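Oxidoreductase (Methanosarcina mazei, PDB 3KA7) binds FAD and probably acts as a flavin-dependent oxidoreductase of the flavin-containing amine oxidoreductase family, its exact substrate not established. Local coordinates at residues Glu82-Arg87 / Ile104-Phe109; Ile152-Ser157 / Val298-Tyr303. All blocks are in the same frame, centred on the assembly; numbering follows the deposited sequence.

Contact 1 of 2, residues Glu82-Arg87 / Ile104-Phe109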
ATOM      1  N   GLU A  82       2.652  17.593  -5.578  1.00 16.53           N
ATOM      2  CA  GLU A  82       3.337  18.645  -4.868  1.00 18.32           C
ATOM      3  C   GLU A  82       3.907  18.071  -3.583  1.00 18.24           C
ATOM      4  O   GLU A  82       3.442  17.022  -3.116  1.00 18.19           O
ATOM      5  CB  GLU A  82       2.364  19.780  -4.582  1.00 18.74           C
ATOM      6  CG  GLU A  82       1.899  20.446  -5.875  1.00 23.39           C
ATOM      7  CD  GLU A  82       3.058  20.778  -6.812  1.00 29.45           C
ATOM      8  OE1 GLU A  82       3.915  21.618  -6.442  1.00 32.91           O
ATOM      9  OE2 GLU A  82       3.115  20.201  -7.923  1.00 32.48           O
HETATM   10  N   MSE A  83       4.930  18.724  -3.035  1.00 18.29           N
HETATM   11  CA  MSE A  83       5.588  18.241  -1.815  1.00 18.92           C
HETATM   12  C   MSE A  83       4.576  18.088  -0.686  1.00 17.79           C
HETATM   13  O   MSE A  83       3.695  18.931  -0.467  1.00 17.30           O
HETATM   14  CB  MSE A  83       6.758  19.162  -1.379  1.00 20.19           C
HETATM   15  CG  MSE A  83       7.534  18.724  -0.091  1.00 22.84           C
HETATM   16 SE   MSE A  83       8.131  16.868  -0.185  1.00 36.78          SE
HETATM   17  CE  MSE A  83       9.404  17.030  -1.676  1.00 32.89           C
ATOM     18  N   THR A  84       4.713  16.984   0.024  1.00 16.94           N
ATOM     19  CA  THR A  84       3.893  16.711   1.175  1.00 15.76           C
ATOM     20  C   THR A  84       4.137  17.749   2.263  1.00 14.94           C
ATOM     21  O   THR A  84       5.254  18.254   2.432  1.00 15.06           O
ATOM     22  CB  THR A  84       4.187  15.291   1.685  1.00 15.80           C
ATOM     23  OG1 THR A  84       3.508  14.344   0.839  1.00 16.96           O
ATOM     24  CG2 THR A  84       3.735  15.124   3.137  1.00 15.07           C
ATOM     25  N   THR A  85       3.083  18.064   3.005  1.00 14.21           N
ATOM     26  CA  THR A  85       3.193  18.977   4.124  1.00 13.30           C
ATOM     27  C   THR A  85       2.807  18.288   5.423  1.00 12.83           C
ATOM     28  O   THR A  85       2.295  17.159   5.414  1.00 11.79           O
ATOM     29  CB  THR A  85       2.338  20.230   3.905  1.00 14.06           C
ATOM     30  OG1 THR A  85       0.961  19.852   3.756  1.00 15.00           O
ATOM     31  CG2 THR A  85       2.797  20.946   2.628  1.00 14.23           C
ATOM     32  N   VAL A  86       3.073  18.969   6.533  1.00 11.53           N
ATOM     33  CA  VAL A  86       2.888  18.399   7.854  1.00 11.68           C
ATOM     34  C   VAL A  86       2.262  19.438   8.758  1.00 11.81           C
ATOM     35  O   VAL A  86       2.788  20.548   8.903  1.00 11.69           O
ATOM     36  CB  VAL A  86       4.235  17.968   8.471  1.00 11.65           C
ATOM     37  CG1 VAL A  86       4.006  17.160   9.756  1.00 11.54           C
ATOM     38  CG2 VAL A  86       5.056  17.152   7.467  1.00 11.95           C
ATOM     39  N   ARG A  87       1.164  19.057   9.403  1.00 12.15           N
ATOM     40  CA  ARG A  87       0.444  19.955  10.297  1.00 12.86           C
ATOM     41  C   ARG A  87       0.955  19.825  11.729  1.00 13.68           C
ATOM     42  O   ARG A  87       0.961  18.731  12.308  1.00 13.25           O
ATOM     43  CB  ARG A  87      -1.055  19.656  10.232  1.00 12.92           C
ATOM     44  CG  ARG A  87      -1.915  20.687  10.918  1.00 13.44           C
ATOM     45  CD  ARG A  87      -3.251  20.869  10.192  1.00 13.25           C
ATOM     46  NE  ARG A  87      -3.071  21.443   8.862  1.00 12.59           N
ATOM     47  CZ  ARG A  87      -4.061  21.674   8.004  1.00 12.60           C
ATOM     48  NH1 ARG A  87      -5.312  21.374   8.335  1.00 12.44           N
ATOM     49  NH2 ARG A  87      -3.802  22.213   6.816  1.00 12.72           N
ATOM     50  N   ILE A 104       4.232  22.821   7.712  1.00 17.28           N
ATOM     51  CA  ILE A 104       5.592  22.860   7.167  1.00 16.97           C
ATOM     52  C   ILE A 104       5.743  21.839   6.038  1.00 17.27           C
ATOM     53  O   ILE A 104       5.012  20.859   5.986  1.00 16.86           O
ATOM     54  CB  ILE A 104       6.648  22.549   8.257  1.00 17.27           C
ATOM     55  CG1 ILE A 104       6.504  21.102   8.731  1.00 16.38           C
ATOM     56  CG2 ILE A 104       6.494  23.499   9.435  1.00 17.03           C
ATOM     57  CD1 ILE A 104       7.757  20.515   9.371  1.00 17.12           C
ATOM     58  N   SER A 105       6.690  22.069   5.136  1.00 17.47           N
ATOM     59  CA  SER A 105       7.019  21.103   4.096  1.00 17.99           C
ATOM     60  C   SER A 105       7.657  19.843   4.702  1.00 17.81           C
ATOM     61  O   SER A 105       8.375  19.920   5.699  1.00 17.62           O
ATOM     62  CB  SER A 105       7.967  21.753   3.084  1.00 18.76           C
ATOM     63  OG  SER A 105       8.266  20.859   2.028  1.00 22.00           O
ATOM     64  N   PHE A 106       7.388  18.686   4.107  1.00 18.06           N
ATOM     65  CA  PHE A 106       7.927  17.418   4.603  1.00 18.58           C
ATOM     66  C   PHE A 106       9.442  17.480   4.751  1.00 19.09           C
ATOM     67  O   PHE A 106       9.990  17.082   5.773  1.00 18.82           O
ATOM     68  CB  PHE A 106       7.524  16.279   3.661  1.00 18.42           C
ATOM     69  CG  PHE A 106       8.024  14.918   4.072  1.00 19.01           C
ATOM     70  CD1 PHE A 106       7.305  14.136   4.969  1.00 18.16           C
ATOM     71  CD2 PHE A 106       9.192  14.402   3.525  1.00 20.06           C
ATOM     72  CE1 PHE A 106       7.749  12.873   5.335  1.00 18.60           C
ATOM     73  CE2 PHE A 106       9.643  13.129   3.886  1.00 20.65           C
ATOM     74  CZ  PHE A 106       8.918  12.367   4.784  1.00 20.23           C
ATOM     75  N   ASN A 107      10.122  17.986   3.729  1.00 20.50           N
ATOM     76  CA  ASN A 107      11.586  18.057   3.782  1.00 22.04           C
ATOM     77  C   ASN A 107      12.150  19.045   4.801  1.00 22.14           C
ATOM     78  O   ASN A 107      13.357  19.018   5.088  1.00 22.93           O
ATOM     79  CB  ASN A 107      12.169  18.315   2.395  1.00 22.69           C
ATOM     80  CG  ASN A 107      11.988  17.136   1.465  1.00 25.10           C
ATOM     81  OD1 ASN A 107      11.367  17.255   0.406  1.00 29.84           O
ATOM     82  ND2 ASN A 107      12.516  15.977   1.860  1.00 26.67           N
ATOM     83  N   ASP A 108      11.288  19.904   5.351  1.00 21.78           N
ATOM     84  CA  ASP A 108      11.686  20.862   6.385  1.00 21.71           C
ATOM     85  C   ASP A 108      11.404  20.349   7.798  1.00 20.98           C
ATOM     86  O   ASP A 108      11.337  21.138   8.739  1.00 21.24           O
ATOM     87  CB  ASP A 108      10.975  22.207   6.189  1.00 22.08           C
ATOM     88  CG  ASP A 108      11.489  22.977   4.989  1.00 24.60           C
ATOM     89  OD1 ASP A 108      12.564  22.617   4.444  1.00 26.23           O
ATOM     90  OD2 ASP A 108      10.822  23.964   4.600  1.00 26.75           O
ATOM     91  N   PHE A 109      11.239  19.036   7.952  1.00 19.78           N
ATOM     92  CA  PHE A 109      10.907  18.479   9.265  1.00 19.39           C
ATOM     93  C   PHE A 109      11.974  18.829  10.312  1.00 19.17           C
ATOM     94  O   PHE A 109      11.651  19.036  11.482  1.00 18.89           O
ATOM     95  CB  PHE A 109      10.613  16.956   9.204  1.00 19.43           C
ATOM     96  CG  PHE A 109      11.830  16.099   9.029  1.00 18.67           C
ATOM     97  CD1 PHE A 109      12.583  15.715  10.127  1.00 18.64           C
ATOM     98  CD2 PHE A 109      12.226  15.678   7.765  1.00 18.79           C
ATOM     99  CE1 PHE A 109      13.704  14.927   9.976  1.00 18.23           C
ATOM    100  CE2 PHE A 109      13.353  14.888   7.606  1.00 18.62           C
ATOM    101  CZ  PHE A 109      14.094  14.517   8.714  1.00 19.07           C
TER

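Contact 2 of 2, residues Ile152-Ser157 / Val298-Tyr303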
ATOM      1  N   ILE A 152       9.586  11.634  17.021  1.00 11.80           N
ATOM      2  CA  ILE A 152       8.769  10.420  17.222  1.00 12.13           C
ATOM      3  C   ILE A 152       7.337  10.637  16.730  1.00 11.59           C
ATOM      4  O   ILE A 152       6.765   9.767  16.069  1.00 11.51           O
ATOM      5  CB  ILE A 152       8.774   9.919  18.685  1.00 12.44           C
ATOM      6  CG1 ILE A 152      10.207   9.551  19.109  1.00 13.82           C
ATOM      7  CG2 ILE A 152       7.893   8.689  18.830  1.00 13.68           C
ATOM      8  CD1 ILE A 152      10.878   8.573  18.161  1.00 17.48           C
ATOM      9  N   LYS A 153       6.765  11.801  17.031  1.00 10.70           N
ATOM     10  CA  LYS A 153       5.430  12.126  16.505  1.00 10.73           C
ATOM     11  C   LYS A 153       5.444  12.115  14.977  1.00 10.20           C
ATOM     12  O   LYS A 153       4.535  11.569  14.335  1.00  9.31           O
ATOM     13  CB  LYS A 153       4.968  13.504  16.990  1.00 11.70           C
ATOM     14  CG  LYS A 153       5.018  13.659  18.486  1.00 14.06           C
ATOM     15  CD  LYS A 153       4.097  12.692  19.163  1.00 20.38           C
ATOM     16  CE  LYS A 153       2.673  13.191  19.139  1.00 22.71           C
ATOM     17  NZ  LYS A 153       1.785  12.332  19.987  1.00 27.11           N
ATOM     18  N   PHE A 154       6.471  12.736  14.400  1.00  9.68           N
ATOM     19  CA  PHE A 154       6.608  12.827  12.950  1.00  9.99           C
ATOM     20  C   PHE A 154       6.778  11.426  12.373  1.00  9.71           C
ATOM     21  O   PHE A 154       6.092  11.054  11.427  1.00  9.44           O
ATOM     22  CB  PHE A 154       7.806  13.724  12.595  1.00  9.74           C
ATOM     23  CG  PHE A 154       8.117  13.778  11.130  1.00 11.87           C
ATOM     24  CD1 PHE A 154       7.193  14.263  10.229  1.00 11.67           C
ATOM     25  CD2 PHE A 154       9.355  13.355  10.655  1.00 13.68           C
ATOM     26  CE1 PHE A 154       7.472  14.309   8.879  1.00 12.94           C
ATOM     27  CE2 PHE A 154       9.648  13.401   9.309  1.00 14.45           C
ATOM     28  CZ  PHE A 154       8.696  13.884   8.412  1.00 14.35           C
ATOM     29  N   ALA A 155       7.676  10.641  12.967  1.00  9.20           N
ATOM     30  CA  ALA A 155       7.908   9.259  12.506  1.00  9.33           C
ATOM     31  C   ALA A 155       6.640   8.414  12.576  1.00  9.48           C
ATOM     32  O   ALA A 155       6.341   7.650  11.649  1.00  9.67           O
ATOM     33  CB  ALA A 155       9.011   8.611  13.305  1.00  9.70           C
ATOM     34  N   ASP A 156       5.891   8.537  13.670  1.00  9.26           N
ATOM     35  CA  ASP A 156       4.648   7.762  13.797  1.00  9.77           C
ATOM     36  C   ASP A 156       3.639   8.160  12.726  1.00  9.87           C
ATOM     37  O   ASP A 156       2.891   7.328  12.223  1.00  9.67           O
ATOM     38  CB  ASP A 156       4.009   7.953  15.174  1.00 10.50           C
ATOM     39  CG  ASP A 156       4.576   7.028  16.231  1.00 12.77           C
ATOM     40  OD1 ASP A 156       5.304   6.061  15.890  1.00 13.94           O
ATOM     41  OD2 ASP A 156       4.283   7.272  17.421  1.00 15.80           O
ATOM     42  N   SER A 157       3.591   9.448  12.396  1.00  9.56           N
ATOM     43  CA  SER A 157       2.690   9.909  11.346  1.00  9.88           C
ATOM     44  C   SER A 157       3.116   9.348   9.984  1.00  9.74           C
ATOM     45  O   SER A 157       2.303   8.802   9.226  1.00  9.40           O
ATOM     46  CB  SER A 157       2.654  11.433  11.323  1.00 10.80           C
ATOM     47  OG  SER A 157       1.853  11.908  10.259  1.00 13.08           O
ATOM     48  N   VAL A 298       0.452  14.765   0.247  1.00 11.28           N
ATOM     49  CA  VAL A 298      -0.163  14.298   1.480  1.00 11.06           C
ATOM     50  C   VAL A 298      -0.045  15.387   2.541  1.00 10.87           C
ATOM     51  O   VAL A 298       0.914  16.155   2.524  1.00 11.47           O
ATOM     52  CB  VAL A 298       0.534  13.014   1.975  1.00 11.20           C
ATOM     53  CG1 VAL A 298      -0.039  12.563   3.317  1.00 10.89           C
ATOM     54  CG2 VAL A 298       0.413  11.896   0.909  1.00 11.83           C
ATOM     55  N   LEU A 299      -1.040  15.481   3.421  1.00  9.99           N
ATOM     56  CA  LEU A 299      -0.949  16.288   4.629  1.00  9.75           C
ATOM     57  C   LEU A 299      -0.784  15.337   5.807  1.00  9.31           C
ATOM     58  O   LEU A 299      -1.735  14.672   6.207  1.00  8.50           O
ATOM     59  CB  LEU A 299      -2.221  17.121   4.831  1.00  9.93           C
ATOM     60  CG  LEU A 299      -2.323  17.988   6.096  1.00 11.10           C
ATOM     61  CD1 LEU A 299      -1.329  19.146   5.992  1.00 12.01           C
ATOM     62  CD2 LEU A 299      -3.759  18.516   6.298  1.00 11.61           C
ATOM     63  N   LEU A 300       0.423  15.245   6.344  1.00  8.87           N
ATOM     64  CA  LEU A 300       0.636  14.426   7.536  1.00  8.52           C
ATOM     65  C   LEU A 300       0.157  15.155   8.786  1.00  8.85           C
ATOM     66  O   LEU A 300       0.307  16.374   8.900  1.00  8.09           O
ATOM     67  CB  LEU A 300       2.118  14.058   7.681  1.00  8.88           C
ATOM     68  CG  LEU A 300       2.638  13.110   6.598  1.00  8.05           C
ATOM     69  CD1 LEU A 300       4.139  12.884   6.788  1.00  9.79           C
ATOM     70  CD2 LEU A 300       1.868  11.780   6.617  1.00  8.35           C
ATOM     71  N   THR A 301      -0.431  14.417   9.730  1.00  8.20           N
ATOM     72  CA  THR A 301      -1.038  15.043  10.902  1.00  9.01           C
ATOM     73  C   THR A 301      -0.564  14.361  12.193  1.00  9.96           C
ATOM     74  O   THR A 301      -1.278  13.544  12.777  1.00 10.67           O
ATOM     75  CB  THR A 301      -2.582  14.979  10.826  1.00  9.21           C
ATOM     76  OG1 THR A 301      -2.999  13.611  10.671  1.00  9.87           O
ATOM     77  CG2 THR A 301      -3.118  15.794   9.626  1.00  8.67           C
ATOM     78  N   PRO A 302       0.651  14.697  12.648  1.00 10.42           N
ATOM     79  CA  PRO A 302       1.260  13.931  13.736  1.00 10.41           C
ATOM     80  C   PRO A 302       0.658  14.144  15.122  1.00 10.72           C
ATOM     81  O   PRO A 302       0.900  13.324  16.013  1.00 10.53           O
ATOM     82  CB  PRO A 302       2.745  14.353  13.717  1.00 10.08           C
ATOM     83  CG  PRO A 302       2.881  15.437  12.737  1.00 11.95           C
ATOM     84  CD  PRO A 302       1.581  15.616  11.977  1.00 10.44           C
ATOM     85  N   TYR A 303      -0.124  15.209  15.311  1.00 10.63           N
ATOM     86  CA  TYR A 303      -0.623  15.535  16.653  1.00 11.73           C
ATOM     87  C   TYR A 303      -2.120  15.282  16.815  1.00 12.38           C
ATOM     88  O   TYR A 303      -2.896  16.202  17.101  1.00 13.39           O
ATOM     89  CB  TYR A 303      -0.238  16.978  17.036  1.00 11.21           C
ATOM     90  CG  TYR A 303       1.253  17.086  17.249  1.00 12.09           C
ATOM     91  CD1 TYR A 303       1.796  16.978  18.517  1.00 13.90           C
ATOM     92  CD2 TYR A 303       2.117  17.238  16.164  1.00 13.62           C
ATOM     93  CE1 TYR A 303       3.174  17.038  18.722  1.00 15.07           C
ATOM     94  CE2 TYR A 303       3.508  17.303  16.351  1.00 14.63           C
ATOM     95  CZ  TYR A 303       4.022  17.193  17.633  1.00 14.50           C
ATOM     96  OH  TYR A 303       5.384  17.251  17.834  1.00 16.47           O
TER
HETATM   97  O   HOH W   1       2.024  10.957  15.508  1.00 14.98           O
HETATM   98  O   HOH W   2      -0.303  12.039  18.399  1.00 29.57           O

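Contact 1 of 2, residues Glu82-Arg87 / Ile104-Phe109
Ile104 O takes one hydrogen bond from the other strand, from Val86 N at 2.8 Å and nearly head-on to the carbonyl, and Thr85 CA adds a weaker, bent C-H...O contact at 3.2 Å. The Val86–Ile104 pair is completed in return by Ile104 N, which gives its hydrogen to Val86 O at 2.9 Å. The ladder passes through the non-hydrogen-bonded pair Thr85 and Ser105 and finishes on the bond from Phe106 N to Thr84 O, 2.7 Å long, with the donor tilted 27° from the carbonyl plane. Just there the second strand gives way to a 3-10 turn, so this bond ties the turn's first residue to the incoming chain.

Val86 and Ile104 put their side chains on the same face. With chi1 at 66°, Ile104 CG1 is placed between the backbone N and the carbonyl carbon and is brought against Val86 CB at 3.9 Å. Helix 149-163 covers this face, Trp150 touching both residues and Phe154 also meeting Val86.

Further along, Thr84 and Phe106 run side by side in the same direction. The methyl CG2 of Thr84 packs on Phe106 CB at 4.0 Å and then obliquely against the ring, while its hydroxyl OG1 hydrogen-bonds Val298 N of the neighbouring segment 298-303. Met83, present as selenomethionine, crosses Phe106 at about a right angle, and its SE lies 3.9 Å from Phe106 CB near the solvent side. The hydroxyl of Thr85 has its partner in His295.

The arrangement is an antiparallel beta hairpin of strands 85-89 and 101-105, with 101-105 as the outermost strand of the mixed sheet within this chain.

Contact 2 of 2, residues Ile152-Ser157 / Val298-Tyr303
Pro302 carries much of the van der Waals packing of this contact, pressed on the helix between Lys153 and Ser157. Its CB rests on the backbone oxygen Lys153 O at 3.4 Å, and its CA meets Ser157 CB at 3.7 Å. Two residues back along the chain, Leu300 extends toward the same helix, where its CD1 reaches Phe154 CE1 at 4.2 Å, the two side chains meeting obliquely. With chi1 at 176°, Ser157 OG swings away from the backbone N and comes against Leu300 CB.

A CH-pi contact links the more open end. Lys153 bends at both chi2 and chi3, which lays its aliphatic chain across the Tyr303 ring at about a right angle. CE stands 4.3 Å from the ring centroid, off-centre, while CG comes to 3.7 Å from Tyr303 OH. Swapping the tyrosine for an alanine here would probably leave the methylenes of Lys153 without their aromatic support and the amine end freer to swing.

Two waters bridge helix and loop. One donates to both Lys153 O, at 2.8 Å, and Pro302 O, at 2.7 Å; Lys153 O also accepts the helical bond from Ser157 N. The second accepts from Lys153 NZ at 2.6 Å and donates to Pro302 O. That carbonyl thus takes hydrogens from two waters, and the ammonium group reaches the loop indirectly. The hydroxyl of Ser157 hydrogen-bonds Asn308 O on the adjoining strand 307-311.

Helix 149-163 therefore rests on the end of strand 298-300 and the loop leaving it. Trp150, a turn earlier in the helix, touches Pro302 and Tyr303, Trp161 further along meets Leu300, and on the far side of the helix Ile152 and Ala155 pack against helix 138-145.

In the fold
The centres of the two contacts lie about 10 Å apart, and along the chain contact 1 closes before contact 2 opens. They meet in one mixed sheet, where strand 85-89 sits between 101-105 and 298-300: probable backbone hydrogen bonds run from Leu300 N to Thr85 O and from Arg87 N to Leu300 O. Helix 149-163 spans both, with the ring of Phe154, from contact 2, stacking on Phe109 and meeting Phe106 of contact 1. The side chains of Thr84 and Leu300 are each about 11 Å from the bound FAD, so they do not touch it; the link to its site is second-shell, with Val298 packing on the FAD-binding Met56.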